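Local coordinates for protein alkaline phosphatase D (Bacillus subtilis, PDB 2YEQ) that hydrolyses phosphate esters as a secreted PhoD-family phosphodiesterase and alkaline phosphatase, with iron and calcium in its active site, at residues 214-219 / 287-292; 222-227 / 512-517. One frame throughout, in Å; residues are numbered along the deposited sequence.

Interaction 1 (214-219 / 287-292); sequences ENNYAN and NNDGNK. With CA (calcium ion), chain B; NA (sodium ion), chain C.
The amide of Asn216 and the carboxylate of Asp289 meet with their planes turned 36° apart, and a hydrogen bond joins the two segments. Asn216 ND2 donates to Asp289 OD2 over 2.8 Å with an N-H...O angle of 179°. The acceptor lies in the amide plane, while the donor reaches OD2 on its syn side, tilted out of the carboxylate plane. Asn216 has CG anti to its carbonyl carbon (chi1 -77°), which turns the amide toward Asp289. At the other end of that amide, Asn216 OD1 binds calcium at 2.4 Å, so metal and carboxylate together fix the amide's rotation. Asn215 OD1 binds the same ion, joined by Asp210 and two waters. A type II beta turn from Glu214 to Tyr217 sets the two asparagines side by side at this calcium site of the calcineurin-like phosphatase domain. With Asp289 replaced by an alanine, Asn216 ND2 would lose its carboxylate mate, and the metal-bound amide would probably be held less firmly in its rotation. Behind the carboxylate, Lys292 curls back: NZ donates to Asn287 O at 2.6 Å and to Asp289 O at 2.7 Å. Asp289 OD1 accepts a weak hydrogen bond from Gly290 N.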
ATOM      1  N   GLU A 214      13.728   3.177   3.269  1.00 15.86           N
ATOM      2  CA  GLU A 214      14.099   3.656   4.588  1.00 16.88           C
ATOM      3  C   GLU A 214      13.131   4.739   5.003  1.00 16.69           C
ATOM      4  O   GLU A 214      12.667   5.502   4.158  1.00 15.56           O
ATOM      5  CB  GLU A 214      15.552   4.222   4.630  1.00 17.18           C
ATOM      6  CG  GLU A 214      15.974   4.602   6.084  1.00 19.08           C
ATOM      7  CD  GLU A 214      17.361   5.308   6.233  1.00 22.69           C
ATOM      8  OE1 GLU A 214      17.712   6.096   5.334  1.00 21.05           O
ATOM      9  OE2 GLU A 214      18.040   5.085   7.291  1.00 21.24           O
ATOM     10  N   ASN A 215      12.881   4.834   6.304  1.00 16.20           N
ATOM     11  CA  ASN A 215      11.964   5.838   6.848  1.00 18.10           C
ATOM     12  C   ASN A 215      12.154   7.263   6.301  1.00 20.57           C
ATOM     13  O   ASN A 215      13.267   7.830   6.358  1.00 19.87           O
ATOM     14  CB  ASN A 215      12.086   5.919   8.373  1.00 16.70           C
ATOM     15  CG  ASN A 215      10.962   6.738   9.005  1.00 18.43           C
ATOM     16  OD1 ASN A 215       9.771   6.458   8.775  1.00 17.97           O
ATOM     17  ND2 ASN A 215      11.330   7.744   9.810  1.00 17.83           N
ATOM     18  N   ASN A 216      11.046   7.830   5.816  1.00 19.77           N
ATOM     19  CA  ASN A 216      10.928   9.229   5.399  1.00 19.19           C
ATOM     20  C   ASN A 216      11.946   9.698   4.380  1.00 21.27           C
ATOM     21  O   ASN A 216      12.316  10.884   4.363  1.00 20.78           O
ATOM     22  CB  ASN A 216      10.943  10.161   6.617  1.00 19.74           C
ATOM     23  CG  ASN A 216       9.588  10.176   7.376  1.00 24.02           C
ATOM     24  OD1 ASN A 216       8.953   9.151   7.515  1.00 20.09           O
ATOM     25  ND2 ASN A 216       9.174  11.351   7.875  1.00 21.44           N
ATOM     26  N   TYR A 217      12.363   8.797   3.498  1.00 18.35           N
ATOM     27  CA  TYR A 217      13.164   9.197   2.385  1.00 17.43           C
ATOM     28  C   TYR A 217      12.387  10.108   1.446  1.00 18.99           C
ATOM     29  O   TYR A 217      11.144  10.062   1.372  1.00 17.80           O
ATOM     30  CB  TYR A 217      13.776   8.002   1.655  1.00 17.71           C
ATOM     31  CG  TYR A 217      13.038   7.314   0.527  1.00 15.52           C
ATOM     32  CD1 TYR A 217      13.191   7.721  -0.775  1.00 15.99           C
ATOM     33  CD2 TYR A 217      12.245   6.173   0.771  1.00 16.75           C
ATOM     34  CE1 TYR A 217      12.591   7.053  -1.814  1.00 16.61           C
ATOM     35  CE2 TYR A 217      11.622   5.493  -0.265  1.00 15.00           C
ATOM     36  CZ  TYR A 217      11.776   5.921  -1.541  1.00 16.03           C
ATOM     37  OH  TYR A 217      11.171   5.250  -2.576  1.00 14.66           O
ATOM     38  N   ALA A 218      13.133  10.925   0.710  1.00 17.63           N
ATOM     39  CA  ALA A 218      12.540  11.837  -0.265  1.00 18.20           C
ATOM     40  C   ALA A 218      13.397  11.854  -1.521  1.00 21.06           C
ATOM     41  O   ALA A 218      14.452  12.498  -1.539  1.00 20.85           O
ATOM     42  CB  ALA A 218      12.421  13.249   0.366  1.00 17.21           C
ATOM     43  N   ASN A 219      12.938  11.143  -2.564  1.00 18.43           N
ATOM     44  CA  ASN A 219      13.710  10.942  -3.785  1.00 19.75           C
ATOM     45  C   ASN A 219      15.081  10.288  -3.423  1.00 22.63           C
ATOM     46  O   ASN A 219      15.128   9.072  -3.086  1.00 19.14           O
ATOM     47  CB  ASN A 219      13.830  12.257  -4.583  1.00 18.70           C
ATOM     48  CG  ASN A 219      14.307  12.057  -5.985  1.00 18.36           C
ATOM     49  OD1 ASN A 219      14.937  11.033  -6.339  1.00 19.78           O
ATOM     50  ND2 ASN A 219      14.009  13.042  -6.840  1.00 19.76           N
ATOM     51  N   ASN A 287      11.032  22.143   6.892  1.00 23.09           N
ATOM     52  CA  ASN A 287      11.097  22.394   8.324  1.00 22.47           C
ATOM     53  C   ASN A 287      11.654  21.257   9.129  1.00 22.06           C
ATOM     54  O   ASN A 287      11.222  21.032  10.282  1.00 21.06           O
ATOM     55  CB  ASN A 287       9.719  22.799   8.907  1.00 26.08           C
ATOM     56  CG  ASN A 287       9.031  23.925   8.130  1.00 31.64           C
ATOM     57  OD1 ASN A 287       7.789  23.920   7.939  1.00 33.40           O
ATOM     58  ND2 ASN A 287       9.811  24.904   7.702  1.00 27.44           N
ATOM     59  N   ASN A 288      12.644  20.555   8.563  1.00 24.24           N
ATOM     60  CA  ASN A 288      13.256  19.397   9.221  1.00 24.77           C
ATOM     61  C   ASN A 288      12.287  18.237   9.482  1.00 23.43           C
ATOM     62  O   ASN A 288      12.532  17.404  10.371  1.00 21.74           O
ATOM     63  CB  ASN A 288      13.928  19.802  10.547  1.00 28.91           C
ATOM     64  CG  ASN A 288      15.201  20.601  10.334  1.00 35.83           C
ATOM     65  OD1 ASN A 288      15.439  21.570  11.029  1.00 42.20           O
ATOM     66  ND2 ASN A 288      16.014  20.197   9.373  1.00 35.11           N
ATOM     67  N   ASP A 289      11.195  18.179   8.717  1.00 23.11           N
ATOM     68  CA  ASP A 289      10.252  17.058   8.824  1.00 24.09           C
ATOM     69  C   ASP A 289       9.499  17.097  10.158  1.00 24.21           C
ATOM     70  O   ASP A 289       9.561  18.077  10.913  1.00 25.21           O
ATOM     71  CB  ASP A 289      10.998  15.702   8.644  1.00 26.44           C
ATOM     72  CG  ASP A 289      10.130  14.601   7.977  1.00 29.77           C
ATOM     73  OD1 ASP A 289       8.866  14.728   7.944  1.00 28.07           O
ATOM     74  OD2 ASP A 289      10.721  13.612   7.488  1.00 27.40           O
ATOM     75  N   GLY A 290       8.766  16.035  10.456  1.00 23.14           N
ATOM     76  CA  GLY A 290       7.980  15.992  11.672  1.00 23.45           C
ATOM     77  C   GLY A 290       6.698  16.811  11.509  1.00 21.33           C
ATOM     78  O   GLY A 290       6.230  17.064  10.395  1.00 20.10           O
ATOM     79  N   ASN A 291       6.132  17.205  12.637  1.00 23.91           N
ATOM     80  CA  ASN A 291       4.907  17.986  12.671  1.00 25.37           C
ATOM     81  C   ASN A 291       5.279  19.409  13.067  1.00 24.81           C
ATOM     82  O   ASN A 291       5.753  19.627  14.165  1.00 25.88           O
ATOM     83  CB  ASN A 291       3.930  17.365  13.672  1.00 25.88           C
ATOM     84  CG  ASN A 291       3.619  15.896  13.349  1.00 24.03           C
ATOM     85  OD1 ASN A 291       3.724  15.018  14.196  1.00 29.35           O
ATOM     86  ND2 ASN A 291       3.273  15.639  12.132  1.00 22.31           N
ATOM     87  N   LYS A 292       5.108  20.347  12.149  1.00 24.08           N
ATOM     88  CA  LYS A 292       5.652  21.683  12.308  1.00 25.94           C
ATOM     89  C   LYS A 292       4.658  22.721  11.819  1.00 27.16           C
ATOM     90  O   LYS A 292       3.745  22.390  11.035  1.00 24.15           O
ATOM     91  CB  LYS A 292       6.946  21.808  11.480  1.00 25.73           C
ATOM     92  CG  LYS A 292       8.046  20.801  11.840  1.00 25.06           C
ATOM     93  CD  LYS A 292       8.676  21.098  13.209  1.00 25.52           C
ATOM     94  CE  LYS A 292       9.729  20.057  13.626  1.00 26.35           C
ATOM     95  NZ  LYS A 292      10.774  19.848  12.575  1.00 26.91           N
TER
HETATM   96 CA    CA B1526       7.733   7.162   7.819  1.00 20.36          CA
HETATM   97 NA    NA C 582      18.017   4.011   9.339  1.00 14.02          NA
HETATM   98  O   HOH W   1      20.164   4.510   9.187  1.00 32.32           O
HETATM   99  O   HOH W   2      17.489   6.151   9.947  1.00 26.62           O
HETATM  100  O   HOH W   3      15.811   3.589   9.498  1.00 27.80           O
HETATM  101  O   HOH W   4       6.968   7.707   9.840  1.00 24.22           O
HETATM  102  O   HOH W   5       6.008   8.354   6.733  1.00 21.02           O

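Interaction 2 (222-227 / 512-517); sequences PEKGQS and KAHEKQ. With NA (sodium ion), chain C; PE5 (3,6,9,12,15,18,21,24-octaoxahexacosan-1-ol), chain D.
Lys224 lies with its aliphatic chain over one face of the His514 imidazole, and this CH-pi contact is the main packing between 222-227 and 512-517, part of helix 504-520. Lys224 CG sits 3.8 Å from the ring centroid and only 7° off the normal, hence almost exactly above the middle of the ring. Lys224 CB comes to 3.6 Å from His514 NE2, and CD continues over the ND1 side. His514 has CG anti to its backbone N (chi1 176°), which carries the imidazole out from the helix to the loop. The lysine bends at chi2 (-83°) and again at chi4, and its ammonium leaves the ring to donate to Asn511, one residue before the helical segment 512-517. One side chain thus gives its methylenes to the ring and its terminal nitrogen to Asn511 of the same helix.

The polar contacts run through water and metal. Glu223 OE2 accepts a hydrogen bond from water 2 at 2.6 Å. The same water is a ligand of the sodium ion and also lies at the edge of the imidazole, in its plane. Gln517 reaches that ion directly, OE1 to sodium 2.6 Å, while its NE2 donates to Glu160. The other oxygen of Glu223, OE1, takes a hydrogen bond from Asn215 ND2, leaving OE2 for the water.

Within the loop, a type I' beta turn from Glu223 to Gln226 presents Lys224 to the helix, closed by a weak bond from Gln226 N to Glu223 O. Ser227 then N-caps helix 228-245 through Ala230 N. Glu175, Glu214 and Gln517 are the protein ligands of a sodium site that joins helix 504-520 to the loop after strand 203-206, through Glu214, and to Glu175.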
ATOM      1  N   PRO A 222      17.987  10.750   2.139  1.00 19.28           N
ATOM      2  CA  PRO A 222      17.559  10.004   3.328  1.00 18.20           C
ATOM      3  C   PRO A 222      17.307  10.914   4.501  1.00 19.50           C
ATOM      4  O   PRO A 222      17.731  12.076   4.512  1.00 20.26           O
ATOM      5  CB  PRO A 222      18.766   9.086   3.631  1.00 19.49           C
ATOM      6  CG  PRO A 222      19.950   9.938   3.203  1.00 18.81           C
ATOM      7  CD  PRO A 222      19.461  10.693   1.967  1.00 18.44           C
ATOM      8  N   GLU A 223      16.621  10.378   5.496  1.00 19.01           N
ATOM      9  CA  GLU A 223      16.326  11.077   6.713  1.00 20.85           C
ATOM     10  C   GLU A 223      17.587  11.335   7.563  1.00 22.84           C
ATOM     11  O   GLU A 223      18.614  10.664   7.410  1.00 22.22           O
ATOM     12  CB  GLU A 223      15.321  10.273   7.553  1.00 21.75           C
ATOM     13  CG  GLU A 223      15.821   8.928   8.097  1.00 23.13           C
ATOM     14  CD  GLU A 223      14.894   8.322   9.163  1.00 28.98           C
ATOM     15  OE1 GLU A 223      13.929   9.025   9.561  1.00 30.72           O
ATOM     16  OE2 GLU A 223      15.131   7.154   9.603  1.00 28.16           O
ATOM     17  N   LYS A 224      17.461  12.284   8.481  1.00 22.33           N
ATOM     18  CA  LYS A 224      18.422  12.523   9.554  1.00 26.80           C
ATOM     19  C   LYS A 224      19.838  12.853   9.061  1.00 26.78           C
ATOM     20  O   LYS A 224      20.818  12.422   9.666  1.00 27.17           O
ATOM     21  CB  LYS A 224      18.458  11.310  10.489  1.00 30.31           C
ATOM     22  CG  LYS A 224      17.091  10.938  11.093  1.00 34.16           C
ATOM     23  CD  LYS A 224      16.788  11.761  12.298  1.00 40.82           C
ATOM     24  CE  LYS A 224      15.507  11.306  12.991  1.00 49.05           C
ATOM     25  NZ  LYS A 224      14.355  12.214  12.683  1.00 53.00           N
ATOM     26  N   GLY A 225      19.930  13.572   7.952  1.00 25.83           N
ATOM     27  CA  GLY A 225      21.218  14.033   7.409  1.00 25.66           C
ATOM     28  C   GLY A 225      22.193  12.923   7.063  1.00 28.75           C
ATOM     29  O   GLY A 225      23.405  13.096   7.152  1.00 29.49           O
ATOM     30  N   GLN A 226      21.676  11.777   6.642  1.00 27.19           N
ATOM     31  CA  GLN A 226      22.530  10.666   6.240  1.00 24.08           C
ATOM     32  C   GLN A 226      23.048  10.889   4.841  1.00 24.59           C
ATOM     33  O   GLN A 226      22.639  11.840   4.165  1.00 26.73           O
ATOM     34  CB  GLN A 226      21.747   9.365   6.354  1.00 23.22           C
ATOM     35  CG  GLN A 226      21.405   9.053   7.791  1.00 23.73           C
ATOM     36  CD  GLN A 226      20.570   7.781   7.912  1.00 27.84           C
ATOM     37  OE1 GLN A 226      19.388   7.767   7.597  1.00 27.88           O
ATOM     38  NE2 GLN A 226      21.198   6.714   8.319  1.00 24.90           N
ATOM     39  N   SER A 227      23.947  10.015   4.395  1.00 23.08           N
ATOM     40  CA  SER A 227      24.638  10.206   3.130  1.00 25.57           C
ATOM     41  C   SER A 227      23.771   9.885   1.923  1.00 25.72           C
ATOM     42  O   SER A 227      23.233   8.771   1.825  1.00 20.49           O
ATOM     43  CB  SER A 227      25.891   9.343   3.088  1.00 24.12           C
ATOM     44  OG  SER A 227      26.315   9.089   1.779  1.00 26.85           O
ATOM     45  N   LYS A 512      13.090   7.383  18.077  1.00 34.62           N
ATOM     46  CA  LYS A 512      13.697   6.454  19.042  1.00 38.08           C
ATOM     47  C   LYS A 512      14.388   5.287  18.339  1.00 39.06           C
ATOM     48  O   LYS A 512      15.466   4.873  18.752  1.00 37.45           O
ATOM     49  CB  LYS A 512      12.647   5.908  20.011  1.00 43.19           C
ATOM     50  CG  LYS A 512      12.303   6.859  21.133  1.00 50.86           C
ATOM     51  CD  LYS A 512      13.403   6.905  22.208  1.00 63.06           C
ATOM     52  CE  LYS A 512      13.907   8.331  22.455  1.00 67.51           C
ATOM     53  NZ  LYS A 512      14.685   8.430  23.720  1.00 72.43           N
ATOM     54  N   ALA A 513      13.774   4.770  17.271  1.00 33.55           N
ATOM     55  CA  ALA A 513      14.372   3.693  16.488  1.00 33.43           C
ATOM     56  C   ALA A 513      15.728   4.136  15.949  1.00 32.58           C
ATOM     57  O   ALA A 513      16.723   3.434  16.124  1.00 29.40           O
ATOM     58  CB  ALA A 513      13.454   3.260  15.331  1.00 29.20           C
ATOM     59  N   HIS A 514      15.756   5.283  15.278  1.00 36.53           N
ATOM     60  CA  HIS A 514      17.005   5.821  14.695  1.00 41.78           C
ATOM     61  C   HIS A 514      18.083   6.010  15.758  1.00 40.45           C
ATOM     62  O   HIS A 514      19.250   5.700  15.539  1.00 45.16           O
ATOM     63  CB  HIS A 514      16.751   7.162  13.987  1.00 42.04           C
ATOM     64  CG  HIS A 514      17.990   7.810  13.448  1.00 42.73           C
ATOM     65  ND1 HIS A 514      18.679   8.791  14.135  1.00 43.31           N
ATOM     66  CD2 HIS A 514      18.663   7.616  12.290  1.00 42.74           C
ATOM     67  CE1 HIS A 514      19.716   9.180  13.415  1.00 42.15           C
ATOM     68  NE2 HIS A 514      19.730   8.483  12.292  1.00 43.10           N
ATOM     69  N   GLU A 515      17.684   6.514  16.912  1.00 39.51           N
ATOM     70  CA  GLU A 515      18.605   6.684  18.026  1.00 46.70           C
ATOM     71  C   GLU A 515      19.214   5.347  18.439  1.00 44.36           C
ATOM     72  O   GLU A 515      20.427   5.249  18.580  1.00 38.38           O
ATOM     73  CB  GLU A 515      17.875   7.330  19.209  1.00 54.50           C
ATOM     74  CG  GLU A 515      18.706   7.519  20.469  1.00 70.53           C
ATOM     75  CD  GLU A 515      17.861   7.439  21.731  1.00 82.41           C
ATOM     76  OE1 GLU A 515      17.426   6.319  22.099  1.00 89.83           O
ATOM     77  OE2 GLU A 515      17.631   8.502  22.347  1.00 84.43           O
ATOM     78  N   LYS A 516      18.372   4.328  18.636  1.00 46.60           N
ATOM     79  CA  LYS A 516      18.848   2.973  18.962  1.00 44.80           C
ATOM     80  C   LYS A 516      19.810   2.431  17.906  1.00 37.85           C
ATOM     81  O   LYS A 516      20.795   1.802  18.254  1.00 43.25           O
ATOM     82  CB  LYS A 516      17.682   1.998  19.169  1.00 50.20           C
ATOM     83  CG  LYS A 516      17.132   2.015  20.586  1.00 60.75           C
ATOM     84  CD  LYS A 516      15.605   1.973  20.639  1.00 62.96           C
ATOM     85  CE  LYS A 516      15.070   2.493  21.970  1.00 66.40           C
ATOM     86  NZ  LYS A 516      13.871   1.720  22.398  1.00 66.22           N
ATOM     87  N   GLN A 517      19.527   2.678  16.630  1.00 39.98           N
ATOM     88  CA  GLN A 517      20.433   2.291  15.540  1.00 41.08           C
ATOM     89  C   GLN A 517      21.804   2.928  15.733  1.00 49.88           C
ATOM     90  O   GLN A 517      22.826   2.273  15.520  1.00 51.78           O
ATOM     91  CB  GLN A 517      19.893   2.730  14.177  1.00 42.81           C
ATOM     92  CG  GLN A 517      18.861   1.807  13.579  1.00 39.36           C
ATOM     93  CD  GLN A 517      18.192   2.371  12.319  1.00 46.68           C
ATOM     94  OE1 GLN A 517      18.370   3.559  11.922  1.00 40.76           O
ATOM     95  NE2 GLN A 517      17.417   1.508  11.665  1.00 44.10           N
TER
HETATM   96 NA    NA C 582      18.017   4.011   9.339  1.00 14.02          NA
HETATM   97  C48 PE5 D 554      14.826  13.806   8.861  1.00 31.11           C
HETATM   98  C50 PE5 D 554      15.171  15.015   9.740  1.00 48.70           C
HETATM   99  O1  PE5 D 554      15.838  16.045   8.985  1.00 53.90           O
HETATM  100  C1  PE5 D 554      17.250  16.119   9.231  1.00 54.74           C
HETATM  101  O   HOH W   2      17.489   6.151   9.947  1.00 26.62           O
HETATM  102  O   HOH W   3      15.811   3.589   9.498  1.00 27.80           O
HETATM  103  O   HOH W   1      20.164   4.510   9.187  1.00 32.32           O

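In the fold
Interactions 1 and 2 draw on the same long loop between strand 203-206 and helix 228-245, whose earlier part faces 287-292 and whose later part faces helix 504-520. Their centres lie 11 Å apart. Interaction 1 is buried and wholly polar, a carboxylate acceptor that helps orient a calcium ligand; interaction 2 is only partly buried and relies on aliphatic-to-aromatic packing nearer the surface. The sodium ion and its waters belong to both, with Glu214 supplied from 214-219 and Gln517 from 512-517. The calcium site of the one and the sodium-water network of the other thus adjoin within a single loop.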